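Purine nucleoside phosphorylase (Bacillus licheniformis, PDB 6DZD) probably catalyses the phosphorolysis of adenosine, inosine and S-methyl-5'-thioadenosine, and probably deaminates adenosine as well. Local coordinates at residues 131-136 and 227-232; 187-192 and 250-255; 214-217 and 221-224. All coordinates share one frame; numbering follows the deposited sequence.

Overall arrangement
Followed from the N terminus, the first segment met is 131-136, at the start of strand 133-139 and part of contact 1; the chain then runs through strand 179-182 into the loop 187-192 of contact 2. Next comes the hairpin of contact 3, a local turn that closes after three residues and lies within the spans of both other contacts. Helix 225-236 follows directly and completes contact 1 by returning to strand 133-139. Only afterwards does 250-255 reach back to 187-192, so contacts 1 and 2 cross. Contact 1 thus joins helix 225-236 to the mixed sheet that contains strand 133-139, and contact 2 pins two loops with zinc. Contact 3 leans on the zinc loop, with Arg222 and Glu224 bonding to Ser188.

Contact 1 of 3, residues 131-136 and 227-232; sequences DCVPVY and EVNRQL
Asn229 turns its CG anti to its own carbonyl carbon (chi1 -78°), and Val133 sets CG1 anti to its backbone N (chi1 175°), a pair of rotations that brings the amide end of the one against the branched end of the other. The two side chains approach from opposite directions, and the amide nitrogen takes the middle. Asn229 ND2 lies 3.9 Å from Val133 CG1, and it is almost as near to Val133 CB and CG2, so the valine fork is presented to the nitrogen as a whole. The amide oxygen is a looser neighbour, with Val135 CG2 4.5 Å from Asn229 OD1. Both valines are two residues apart on the strand and point toward the helix; their beta-branched side chains suit an extended backbone and offer a compact hydrocarbon surface. No hydrogen bond spans this contact. The buried ND2 instead bonds to Leu225 O, one turn earlier in its own helix, and to Thr155 OG1, so the N-H groups of the amide have partners although ND2 itself faces a valine. On another side of the helix, Arg230 NH1 makes a salt bridge to Glu227 OE2 at 3.2 Å, the carboxylate oxygen being met from above its plane, 38° out of it. Before the strand begins, Cys132 packs on His149 and His87, a pairing consistent with an active-site role. Backbone bonds hold strand 133-139 between strands 144-150 and 179-182. Helix 225-236 lies against the face of this mixed sheet that carries Val133 and Val135, where Asn229 also touches Ala150 and Val133 touches Ile182, while Pro134 and Tyr136 pack on Phe34 of strand 30-35 in the second sheet.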
ATOM      1  N   ASP A 131       1.499   6.147   6.318  1.00 18.01           N
ATOM      2  CA  ASP A 131       0.347   7.053   6.254  1.00 18.66           C
ATOM      3  C   ASP A 131      -0.379   6.980   4.905  1.00 18.37           C
ATOM      4  O   ASP A 131      -1.612   7.041   4.865  1.00 18.72           O
ATOM      5  CB  ASP A 131       0.718   8.510   6.511  1.00 19.60           C
ATOM      6  CG  ASP A 131       0.640   8.882   7.974  1.00 20.45           C
ATOM      7  OD1 ASP A 131       0.056   8.098   8.755  1.00 20.39           O
ATOM      8  OD2 ASP A 131       1.183   9.943   8.349  1.00 21.33           O
ATOM      9  N   CYS A 132       0.361   6.896   3.795  1.00 18.77           N
ATOM     10  CA  CYS A 132      -0.260   6.822   2.472  1.00 18.69           C
ATOM     11  C   CYS A 132      -1.096   5.543   2.329  1.00 18.96           C
ATOM     12  O   CYS A 132      -0.956   4.586   3.088  1.00 19.20           O
ATOM     13  CB  CYS A 132       0.791   6.869   1.354  1.00 18.46           C
ATOM     14  SG  CYS A 132       2.122   8.117   1.452  1.00 18.80           S
ATOM     15  N   VAL A 133      -1.957   5.534   1.315  1.00 17.57           N
ATOM     16  CA  VAL A 133      -2.970   4.497   1.110  1.00 17.94           C
ATOM     17  C   VAL A 133      -2.426   3.250   0.409  1.00 17.43           C
ATOM     18  O   VAL A 133      -1.982   3.313  -0.747  1.00 17.07           O
ATOM     19  CB  VAL A 133      -4.162   5.074   0.328  1.00 18.67           C
ATOM     20  CG1 VAL A 133      -5.161   4.003   0.007  1.00 20.01           C
ATOM     21  CG2 VAL A 133      -4.791   6.202   1.093  1.00 19.44           C
ATOM     22  N   PRO A 134      -2.462   2.093   1.064  1.00 17.59           N
ATOM     23  CA  PRO A 134      -2.120   0.845   0.389  1.00 17.27           C
ATOM     24  C   PRO A 134      -3.332   0.191  -0.256  1.00 17.92           C
ATOM     25  O   PRO A 134      -4.379   0.032   0.381  1.00 19.52           O
ATOM     26  CB  PRO A 134      -1.588  -0.023   1.534  1.00 17.40           C
ATOM     27  CG  PRO A 134      -1.974   0.673   2.790  1.00 18.18           C
ATOM     28  CD  PRO A 134      -2.791   1.854   2.473  1.00 18.39           C
ATOM     29  N   VAL A 135      -3.216  -0.206  -1.515  1.00 17.15           N
ATOM     30  CA  VAL A 135      -4.301  -0.898  -2.201  1.00 18.01           C
ATOM     31  C   VAL A 135      -3.836  -2.292  -2.612  1.00 17.41           C
ATOM     32  O   VAL A 135      -2.697  -2.483  -3.048  1.00 16.42           O
ATOM     33  CB  VAL A 135      -4.808  -0.100  -3.413  1.00 18.30           C
ATOM     34  CG1 VAL A 135      -6.113  -0.692  -3.899  1.00 19.71           C
ATOM     35  CG2 VAL A 135      -5.004   1.369  -3.025  1.00 18.72           C
ATOM     36  N   TYR A 136      -4.714  -3.273  -2.448  1.00 17.33           N
ATOM     37  CA  TYR A 136      -4.444  -4.637  -2.870  1.00 16.97           C
ATOM     38  C   TYR A 136      -5.399  -5.016  -3.995  1.00 17.45           C
ATOM     39  O   TYR A 136      -6.532  -4.544  -4.059  1.00 18.46           O
ATOM     40  CB  TYR A 136      -4.589  -5.623  -1.710  1.00 17.65           C
ATOM     41  CG  TYR A 136      -3.708  -5.358  -0.511  1.00 17.61           C
ATOM     42  CD1 TYR A 136      -3.986  -4.317   0.363  1.00 18.34           C
ATOM     43  CD2 TYR A 136      -2.611  -6.166  -0.231  1.00 17.14           C
ATOM     44  CE1 TYR A 136      -3.189  -4.072   1.487  1.00 18.47           C
ATOM     45  CE2 TYR A 136      -1.811  -5.932   0.888  1.00 17.37           C
ATOM     46  CZ  TYR A 136      -2.112  -4.877   1.746  1.00 18.01           C
ATOM     47  OH  TYR A 136      -1.355  -4.615   2.860  1.00 18.41           O
ATOM     48  N   GLU A 227     -11.228   6.911   0.741  1.00 21.43           N
ATOM     49  CA  GLU A 227     -12.531   6.965   0.093  1.00 21.85           C
ATOM     50  C   GLU A 227     -12.407   7.374  -1.365  1.00 21.52           C
ATOM     51  O   GLU A 227     -13.145   6.873  -2.218  1.00 21.67           O
ATOM     52  CB  GLU A 227     -13.454   7.913   0.861  1.00 23.31           C
ATOM     53  CG  GLU A 227     -14.868   8.011   0.317  1.00 25.06           C
ATOM     54  CD  GLU A 227     -15.642   6.689   0.355  1.00 25.39           C
ATOM     55  OE1 GLU A 227     -15.172   5.696   0.980  1.00 24.40           O
ATOM     56  OE2 GLU A 227     -16.741   6.664  -0.252  1.00 26.88           O
ATOM     57  N   VAL A 228     -11.499   8.300  -1.665  1.00 22.32           N
ATOM     58  CA  VAL A 228     -11.268   8.655  -3.053  1.00 21.87           C
ATOM     59  C   VAL A 228     -10.768   7.445  -3.814  1.00 20.79           C
ATOM     60  O   VAL A 228     -11.160   7.209  -4.962  1.00 20.75           O
ATOM     61  CB  VAL A 228     -10.276   9.822  -3.157  1.00 21.84           C
ATOM     62  CG1 VAL A 228     -10.131  10.245  -4.604  1.00 21.61           C
ATOM     63  CG2 VAL A 228     -10.718  10.973  -2.280  1.00 23.15           C
ATOM     64  N   ASN A 229      -9.881   6.668  -3.199  1.00 21.27           N
ATOM     65  CA  ASN A 229      -9.411   5.464  -3.865  1.00 20.40           C
ATOM     66  C   ASN A 229     -10.532   4.439  -4.008  1.00 20.82           C
ATOM     67  O   ASN A 229     -10.691   3.836  -5.077  1.00 20.67           O
ATOM     68  CB  ASN A 229      -8.211   4.895  -3.124  1.00 19.78           C
ATOM     69  CG  ASN A 229      -6.945   5.650  -3.437  1.00 19.20           C
ATOM     70  OD1 ASN A 229      -6.311   5.421  -4.466  1.00 18.54           O
ATOM     71  ND2 ASN A 229      -6.579   6.575  -2.569  1.00 19.79           N
ATOM     72  N   ARG A 230     -11.339   4.242  -2.965  1.00 21.12           N
ATOM     73  CA  ARG A 230     -12.479   3.349  -3.126  1.00 21.59           C
ATOM     74  C   ARG A 230     -13.378   3.823  -4.258  1.00 21.83           C
ATOM     75  O   ARG A 230     -13.858   3.015  -5.061  1.00 21.94           O
ATOM     76  CB  ARG A 230     -13.265   3.234  -1.830  1.00 22.32           C
ATOM     77  CG  ARG A 230     -14.331   2.174  -1.892  1.00 22.77           C
ATOM     78  CD  ARG A 230     -15.458   2.469  -0.895  1.00 23.69           C
ATOM     79  NE  ARG A 230     -16.243   3.636  -1.281  1.00 24.55           N
ATOM     80  CZ  ARG A 230     -17.182   3.605  -2.223  1.00 25.85           C
ATOM     81  NH1 ARG A 230     -17.862   4.699  -2.536  1.00 27.26           N
ATOM     82  NH2 ARG A 230     -17.435   2.467  -2.860  1.00 25.92           N
ATOM     83  N   GLN A 231     -13.588   5.133  -4.356  1.00 23.45           N
ATOM     84  CA  GLN A 231     -14.391   5.663  -5.448  1.00 23.91           C
ATOM     85  C   GLN A 231     -13.734   5.377  -6.785  1.00 23.14           C
ATOM     86  O   GLN A 231     -14.416   5.050  -7.761  1.00 23.67           O
ATOM     87  CB  GLN A 231     -14.617   7.162  -5.259  1.00 24.56           C
ATOM     88  CG  GLN A 231     -15.661   7.507  -4.214  1.00 26.02           C
ATOM     89  CD  GLN A 231     -16.067   8.970  -4.233  1.00 27.63           C
ATOM     90  OE1 GLN A 231     -16.204   9.579  -5.294  1.00 28.34           O
ATOM     91  NE2 GLN A 231     -16.294   9.534  -3.051  1.00 28.50           N
ATOM     92  N   LEU A 232     -12.402   5.443  -6.839  1.00 24.19           N
ATOM     93  CA  LEU A 232     -11.714   5.226  -8.099  1.00 23.45           C
ATOM     94  C   LEU A 232     -11.772   3.771  -8.545  1.00 23.36           C
ATOM     95  O   LEU A 232     -11.835   3.505  -9.752  1.00 23.28           O
ATOM     96  CB  LEU A 232     -10.272   5.680  -7.972  1.00 22.54           C
ATOM     97  CG  LEU A 232     -10.135   7.197  -7.988  1.00 22.80           C
ATOM     98  CD1 LEU A 232      -8.800   7.584  -7.356  1.00 22.25           C
ATOM     99  CD2 LEU A 232     -10.279   7.730  -9.413  1.00 23.18           C
TER

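Contact 2 of 3, residues 187-192 and 250-255; sequences GSCCYT and TSCERS. With ZN (zinc ion), chain C.
The zinc ion is gripped by the sulfurs of Cys189, Cys190 and Cys252, with Cys249 as the fourth ligand, a four-cysteine site in which an adjacent cysteine pair meets a CxxC motif. Cys190 SG stands 2.2 Å from the zinc and Cys189 SG 2.3 Å. Cysteine suits the task because its soft thiolate sulfur binds zinc readily, and the metal lets two irregular loops be joined where no hydrogen bond runs between them. Neighbouring cysteines must aim at one point: Cys189 places SG between its backbone N and carbonyl carbon (chi1 41°), whereas Cys190 turns SG anti to its carbonyl carbon (chi1 -36°). The ligand sulfurs consequently stand around a common centre, Cys190 SG lying 3.6 Å from Cys252 SG and Cys189 SG 4.0 Å from that same atom. Gly187, lacking a side chain, leaves room for the Cys189 sulfur, and its carbonyl helps shape the loop, since Cys190 N bonds to Gly187 O at 3.0 Å. Ser251, small enough to fit beside the metal ligands, lays its side chain alongside Cys190, with Ser251 OG 3.4 Å from Cys190 SG.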
ATOM      1  N   GLY A 187      -6.366   8.513   8.431  1.00 19.87           N
ATOM      2  CA  GLY A 187      -7.763   8.843   8.260  1.00 20.19           C
ATOM      3  C   GLY A 187      -7.972  10.333   8.116  1.00 20.38           C
ATOM      4  O   GLY A 187      -7.085  11.137   8.427  1.00 19.91           O
ATOM      5  N   SER A 188      -9.176  10.692   7.639  1.00 19.73           N
ATOM      6  CA  SER A 188      -9.533  12.099   7.547  1.00 20.28           C
ATOM      7  C   SER A 188      -9.537  12.738   8.919  1.00 19.77           C
ATOM      8  O   SER A 188      -9.350  13.952   9.027  1.00 19.87           O
ATOM      9  CB  SER A 188     -10.886  12.278   6.853  1.00 21.75           C
ATOM     10  OG  SER A 188     -11.929  11.637   7.557  1.00 21.97           O
ATOM     11  N   CYS A 189      -9.655  11.922   9.966  1.00 20.15           N
ATOM     12  CA  CYS A 189      -9.545  12.407  11.332  1.00 19.68           C
ATOM     13  C   CYS A 189      -8.250  13.169  11.560  1.00 19.04           C
ATOM     14  O   CYS A 189      -8.238  14.149  12.305  1.00 18.73           O
ATOM     15  CB  CYS A 189      -9.638  11.242  12.310  1.00 19.57           C
ATOM     16  SG  CYS A 189      -8.743   9.779  11.777  1.00 19.67           S
ATOM     17  N   CYS A 190      -7.155  12.767  10.918  1.00 20.29           N
ATOM     18  CA  CYS A 190      -5.859  13.381  11.191  1.00 19.39           C
ATOM     19  C   CYS A 190      -5.224  14.044   9.976  1.00 19.20           C
ATOM     20  O   CYS A 190      -4.038  14.374  10.046  1.00 18.13           O
ATOM     21  CB  CYS A 190      -4.854  12.362  11.739  1.00 19.14           C
ATOM     22  SG  CYS A 190      -5.518  11.102  12.818  1.00 19.85           S
ATOM     23  N   TYR A 191      -5.935  14.213   8.859  1.00 20.26           N
ATOM     24  CA  TYR A 191      -5.293  14.630   7.608  1.00 20.36           C
ATOM     25  C   TYR A 191      -5.962  15.875   7.024  1.00 21.94           C
ATOM     26  O   TYR A 191      -7.120  15.818   6.588  1.00 23.82           O
ATOM     27  CB  TYR A 191      -5.316  13.490   6.593  1.00 20.66           C
ATOM     28  CG  TYR A 191      -4.464  13.755   5.369  1.00 20.12           C
ATOM     29  CD1 TYR A 191      -3.159  14.225   5.502  1.00 18.46           C
ATOM     30  CD2 TYR A 191      -4.957  13.533   4.076  1.00 21.31           C
ATOM     31  CE1 TYR A 191      -2.368  14.463   4.386  1.00 17.85           C
ATOM     32  CE2 TYR A 191      -4.170  13.777   2.963  1.00 20.50           C
ATOM     33  CZ  TYR A 191      -2.874  14.240   3.124  1.00 18.79           C
ATOM     34  OH  TYR A 191      -2.072  14.501   2.027  1.00 18.37           O
ATOM     35  N   THR A 192      -5.235  16.999   7.002  1.00 20.85           N
ATOM     36  CA  THR A 192      -5.749  18.218   6.386  1.00 23.12           C
ATOM     37  C   THR A 192      -4.805  18.702   5.291  1.00 23.27           C
ATOM     38  O   THR A 192      -3.592  18.563   5.400  1.00 20.53           O
ATOM     39  CB  THR A 192      -5.988  19.347   7.412  1.00 22.74           C
ATOM     40  OG1 THR A 192      -4.749  19.741   8.013  1.00 20.63           O
ATOM     41  CG2 THR A 192      -6.996  18.914   8.498  1.00 22.38           C
ATOM     42  N   THR A 250      -3.367   5.149  10.545  1.00 20.10           N
ATOM     43  CA  THR A 250      -1.972   4.994  10.948  1.00 19.81           C
ATOM     44  C   THR A 250      -1.556   6.066  11.955  1.00 20.57           C
ATOM     45  O   THR A 250      -0.710   5.808  12.826  1.00 20.48           O
ATOM     46  CB  THR A 250      -1.057   4.984   9.712  1.00 18.46           C
ATOM     47  OG1 THR A 250      -1.237   6.176   8.939  1.00 19.31           O
ATOM     48  CG2 THR A 250      -1.356   3.781   8.847  1.00 16.35           C
ATOM     49  N   SER A 251      -2.130   7.268  11.853  1.00 20.77           N
ATOM     50  CA  SER A 251      -1.861   8.308  12.842  1.00 22.52           C
ATOM     51  C   SER A 251      -2.448   7.954  14.209  1.00 24.03           C
ATOM     52  O   SER A 251      -1.781   8.108  15.241  1.00 25.13           O
ATOM     53  CB  SER A 251      -2.415   9.646  12.348  1.00 23.41           C
ATOM     54  OG  SER A 251      -2.219  10.671  13.299  1.00 25.39           O
ATOM     55  N   CYS A 252      -3.694   7.480  14.239  1.00 24.33           N
ATOM     56  CA  CYS A 252      -4.353   7.241  15.517  1.00 26.17           C
ATOM     57  C   CYS A 252      -3.742   6.061  16.263  1.00 25.99           C
ATOM     58  O   CYS A 252      -3.528   6.136  17.476  1.00 27.60           O
ATOM     59  CB  CYS A 252      -5.843   7.012  15.300  1.00 26.80           C
ATOM     60  SG  CYS A 252      -6.787   8.491  14.981  1.00 28.28           S
ATOM     61  N   GLU A 253      -3.421   4.981  15.559  1.00 24.24           N
ATOM     62  CA  GLU A 253      -3.020   3.731  16.207  1.00 24.28           C
ATOM     63  C   GLU A 253      -1.545   3.816  16.572  1.00 24.07           C
ATOM     64  O   GLU A 253      -0.661   3.347  15.850  1.00 22.59           O
ATOM     65  CB  GLU A 253      -3.301   2.534  15.300  1.00 22.83           C
ATOM     66  CG  GLU A 253      -4.749   2.416  14.771  1.00 23.07           C
ATOM     67  CD  GLU A 253      -5.753   2.160  15.878  1.00 25.23           C
ATOM     68  OE1 GLU A 253      -6.983   2.274  15.632  1.00 26.03           O
ATOM     69  OE2 GLU A 253      -5.297   1.861  17.002  1.00 26.35           O
ATOM     70  N   ARG A 254      -1.274   4.390  17.743  1.00 26.00           N
ATOM     71  CA  ARG A 254       0.111   4.665  18.104  1.00 26.01           C
ATOM     72  C   ARG A 254       0.876   3.388  18.453  1.00 25.72           C
ATOM     73  O   ARG A 254       2.078   3.300  18.196  1.00 25.10           O
ATOM     74  CB  ARG A 254       0.150   5.651  19.281  1.00 28.31           C
ATOM     75  CG  ARG A 254      -0.355   7.064  18.976  1.00 28.96           C
ATOM     76  CD  ARG A 254      -1.499   7.513  19.928  1.00 31.23           C
ATOM     77  NE  ARG A 254      -1.059   7.679  21.320  1.00 33.46           N
ATOM     78  CZ  ARG A 254      -0.426   8.758  21.780  1.00 34.91           C
ATOM     79  NH1 ARG A 254      -0.040   8.824  23.059  1.00 37.09           N
ATOM     80  NH2 ARG A 254      -0.167   9.771  20.951  1.00 34.38           N
ATOM     81  N   SER A 255       0.205   2.366  18.966  1.00 26.28           N
ATOM     82  CA  SER A 255       0.932   1.154  19.308  1.00 26.26           C
ATOM     83  C   SER A 255       1.118   0.223  18.118  1.00 24.31           C
ATOM     84  O   SER A 255       1.793  -0.797  18.263  1.00 24.29           O
ATOM     85  CB  SER A 255       0.263   0.417  20.485  1.00 28.16           C
ATOM     86  OG  SER A 255      -1.152   0.540  20.482  1.00 28.76           O
TER
HETATM   87 ZN    ZN C 301      -6.699   9.266  12.770  1.00 23.40          ZN

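Contact 3 of 3, residues 214-217 and 221-224; sequences LTIK and YRLE
The beta hairpin formed by strands 213-215 and 220-223 brings Leu214 opposite Arg222 and Thr215 opposite Tyr221. Leu214 and Arg222 are an antiparallel hydrogen-bonded pair: Leu214 N gives to Arg222 O at 3.0 Å, and Arg222 N returns the bond to Leu214 O at the same length. Their side chains run alongside each other on one face of the hairpin, with Leu214 CG 3.9 Å from Arg222 CB, so the leucine packs on the aliphatic start of the arginine. Ile216 comes across the far end of that chain, its CD1 3.5 Å from Arg222 NH2 and obliquely placed to the guanidinium. The hairpin also contains a classic beta bulge, in which Ile216 and Lys217 both face Glu220, and the strand turns a corner at Ile216. Arg222 bends at its third torsion (chi3 -84°), and its NH1 bonds to Ser188 O in the zinc-bearing loop, a reach that a long, charged side chain can make. On the other face, Thr215 and Tyr221 form the non-hydrogen-bonded pair. Thr215 OG1 meets the ring at its edge, near its plane, 3.4 Å from Tyr221 CE1, while the tyrosine hydroxyl bonds to Asp195 and the ring touches Ile198 of helix 195-201. Tyrosine suits the place because its ring fills the space between Thr215 and Ile198 while its hydroxyl reaches Asp195. An alanine here takes away the ring and hydroxyl, which would probably leave Asp195 OD1 without this bond and open a gap beside Ile198. Strand 220-223 is the middle one of a small antiparallel sheet, for beyond it Tyr221 pairs through its backbone with Val193, and Leu223 with Tyr191.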
ATOM      1  N   LEU A 214     -14.080  17.891   3.173  1.00 28.47           N
ATOM      2  CA  LEU A 214     -14.879  19.021   3.625  1.00 29.02           C
ATOM      3  C   LEU A 214     -13.943  20.190   3.888  1.00 28.80           C
ATOM      4  O   LEU A 214     -12.713  20.055   3.847  1.00 28.55           O
ATOM      5  CB  LEU A 214     -15.700  18.697   4.884  1.00 28.44           C
ATOM      6  CG  LEU A 214     -14.964  18.355   6.192  1.00 26.39           C
ATOM      7  CD1 LEU A 214     -14.595  19.602   7.039  1.00 26.02           C
ATOM      8  CD2 LEU A 214     -15.835  17.389   7.000  1.00 26.07           C
ATOM      9  N   THR A 215     -14.557  21.340   4.158  1.00 27.23           N
ATOM     10  CA  THR A 215     -13.872  22.600   4.430  1.00 27.21           C
ATOM     11  C   THR A 215     -13.974  22.906   5.922  1.00 26.44           C
ATOM     12  O   THR A 215     -15.079  23.079   6.447  1.00 28.28           O
ATOM     13  CB  THR A 215     -14.484  23.751   3.618  1.00 29.41           C
ATOM     14  OG1 THR A 215     -14.298  23.524   2.212  1.00 30.49           O
ATOM     15  CG2 THR A 215     -13.856  25.087   4.008  1.00 29.48           C
ATOM     16  N   ILE A 216     -12.834  22.941   6.608  1.00 26.80           N
ATOM     17  CA  ILE A 216     -12.816  23.434   7.985  1.00 25.99           C
ATOM     18  C   ILE A 216     -12.941  24.958   7.993  1.00 27.20           C
ATOM     19  O   ILE A 216     -13.863  25.541   8.588  1.00 28.74           O
ATOM     20  CB  ILE A 216     -11.535  22.962   8.692  1.00 24.06           C
ATOM     21  CG1 ILE A 216     -11.464  21.424   8.641  1.00 23.04           C
ATOM     22  CG2 ILE A 216     -11.492  23.484  10.117  1.00 23.47           C
ATOM     23  CD1 ILE A 216     -10.089  20.833   8.821  1.00 21.42           C
ATOM     24  N   LYS A 217     -12.016  25.618   7.305  1.00 27.45           N
ATOM     25  CA  LYS A 217     -12.003  27.058   7.124  1.00 28.46           C
ATOM     26  C   LYS A 217     -11.420  27.285   5.743  1.00 29.95           C
ATOM     27  O   LYS A 217     -10.930  26.351   5.108  1.00 30.37           O
ATOM     28  CB  LYS A 217     -11.197  27.757   8.221  1.00 27.19           C
ATOM     29  CG  LYS A 217      -9.797  27.196   8.363  1.00 25.94           C
ATOM     30  CD  LYS A 217      -9.037  27.879   9.473  1.00 24.71           C
ATOM     31  CE  LYS A 217      -7.572  28.029   9.101  1.00 24.35           C
ATOM     32  NZ  LYS A 217      -7.015  29.290   9.672  1.00 24.45           N
ATOM     33  N   TYR A 221      -8.723  21.864   4.475  1.00 24.74           N
ATOM     34  CA  TYR A 221      -9.684  20.850   4.105  1.00 25.27           C
ATOM     35  C   TYR A 221      -9.314  19.539   4.776  1.00 23.11           C
ATOM     36  O   TYR A 221      -8.142  19.168   4.835  1.00 21.94           O
ATOM     37  CB  TYR A 221      -9.715  20.657   2.582  1.00 27.98           C
ATOM     38  CG  TYR A 221      -9.853  21.930   1.775  1.00 29.79           C
ATOM     39  CD1 TYR A 221     -11.106  22.445   1.486  1.00 30.43           C
ATOM     40  CD2 TYR A 221      -8.736  22.610   1.302  1.00 30.34           C
ATOM     41  CE1 TYR A 221     -11.248  23.586   0.765  1.00 31.68           C
ATOM     42  CE2 TYR A 221      -8.873  23.771   0.574  1.00 31.44           C
ATOM     43  CZ  TYR A 221     -10.137  24.244   0.309  1.00 32.21           C
ATOM     44  OH  TYR A 221     -10.323  25.386  -0.418  1.00 33.22           O
ATOM     45  N   ARG A 222     -10.333  18.827   5.234  1.00 27.14           N
ATOM     46  CA  ARG A 222     -10.208  17.468   5.728  1.00 25.27           C
ATOM     47  C   ARG A 222     -10.414  16.539   4.541  1.00 26.52           C
ATOM     48  O   ARG A 222     -11.307  16.766   3.724  1.00 28.28           O
ATOM     49  CB  ARG A 222     -11.276  17.221   6.788  1.00 23.94           C
ATOM     50  CG  ARG A 222     -10.916  16.258   7.852  1.00 21.67           C
ATOM     51  CD  ARG A 222     -11.627  16.605   9.157  1.00 20.86           C
ATOM     52  NE  ARG A 222     -10.919  17.626   9.936  1.00 20.19           N
ATOM     53  CZ  ARG A 222      -9.732  17.466  10.536  1.00 18.83           C
ATOM     54  NH1 ARG A 222      -9.057  16.323  10.451  1.00 18.02           N
ATOM     55  NH2 ARG A 222      -9.212  18.464  11.232  1.00 18.33           N
ATOM     56  N   LEU A 223      -9.601  15.490   4.452  1.00 24.36           N
ATOM     57  CA  LEU A 223      -9.582  14.643   3.262  1.00 25.20           C
ATOM     58  C   LEU A 223      -9.427  13.181   3.656  1.00 23.36           C
ATOM     59  O   LEU A 223      -8.522  12.841   4.421  1.00 21.32           O
ATOM     60  CB  LEU A 223      -8.445  15.071   2.323  1.00 25.51           C
ATOM     61  CG  LEU A 223      -8.158  14.217   1.085  1.00 24.38           C
ATOM     62  CD1 LEU A 223      -9.418  14.075   0.257  1.00 26.55           C
ATOM     63  CD2 LEU A 223      -7.017  14.827   0.288  1.00 22.94           C
ATOM     64  N   GLU A 224     -10.310  12.323   3.137  1.00 24.12           N
ATOM     65  CA  GLU A 224     -10.270  10.876   3.374  1.00 22.98           C
ATOM     66  C   GLU A 224      -9.697  10.171   2.138  1.00 23.30           C
ATOM     67  O   GLU A 224     -10.421   9.870   1.184  1.00 24.28           O
ATOM     68  CB  GLU A 224     -11.666  10.369   3.710  1.00 23.33           C
ATOM     69  CG  GLU A 224     -11.753   8.876   3.951  1.00 22.60           C
ATOM     70  CD  GLU A 224     -11.249   8.495   5.329  1.00 20.33           C
ATOM     71  OE1 GLU A 224     -11.454   9.263   6.294  1.00 19.65           O
ATOM     72  OE2 GLU A 224     -10.650   7.411   5.445  1.00 19.76           O
TER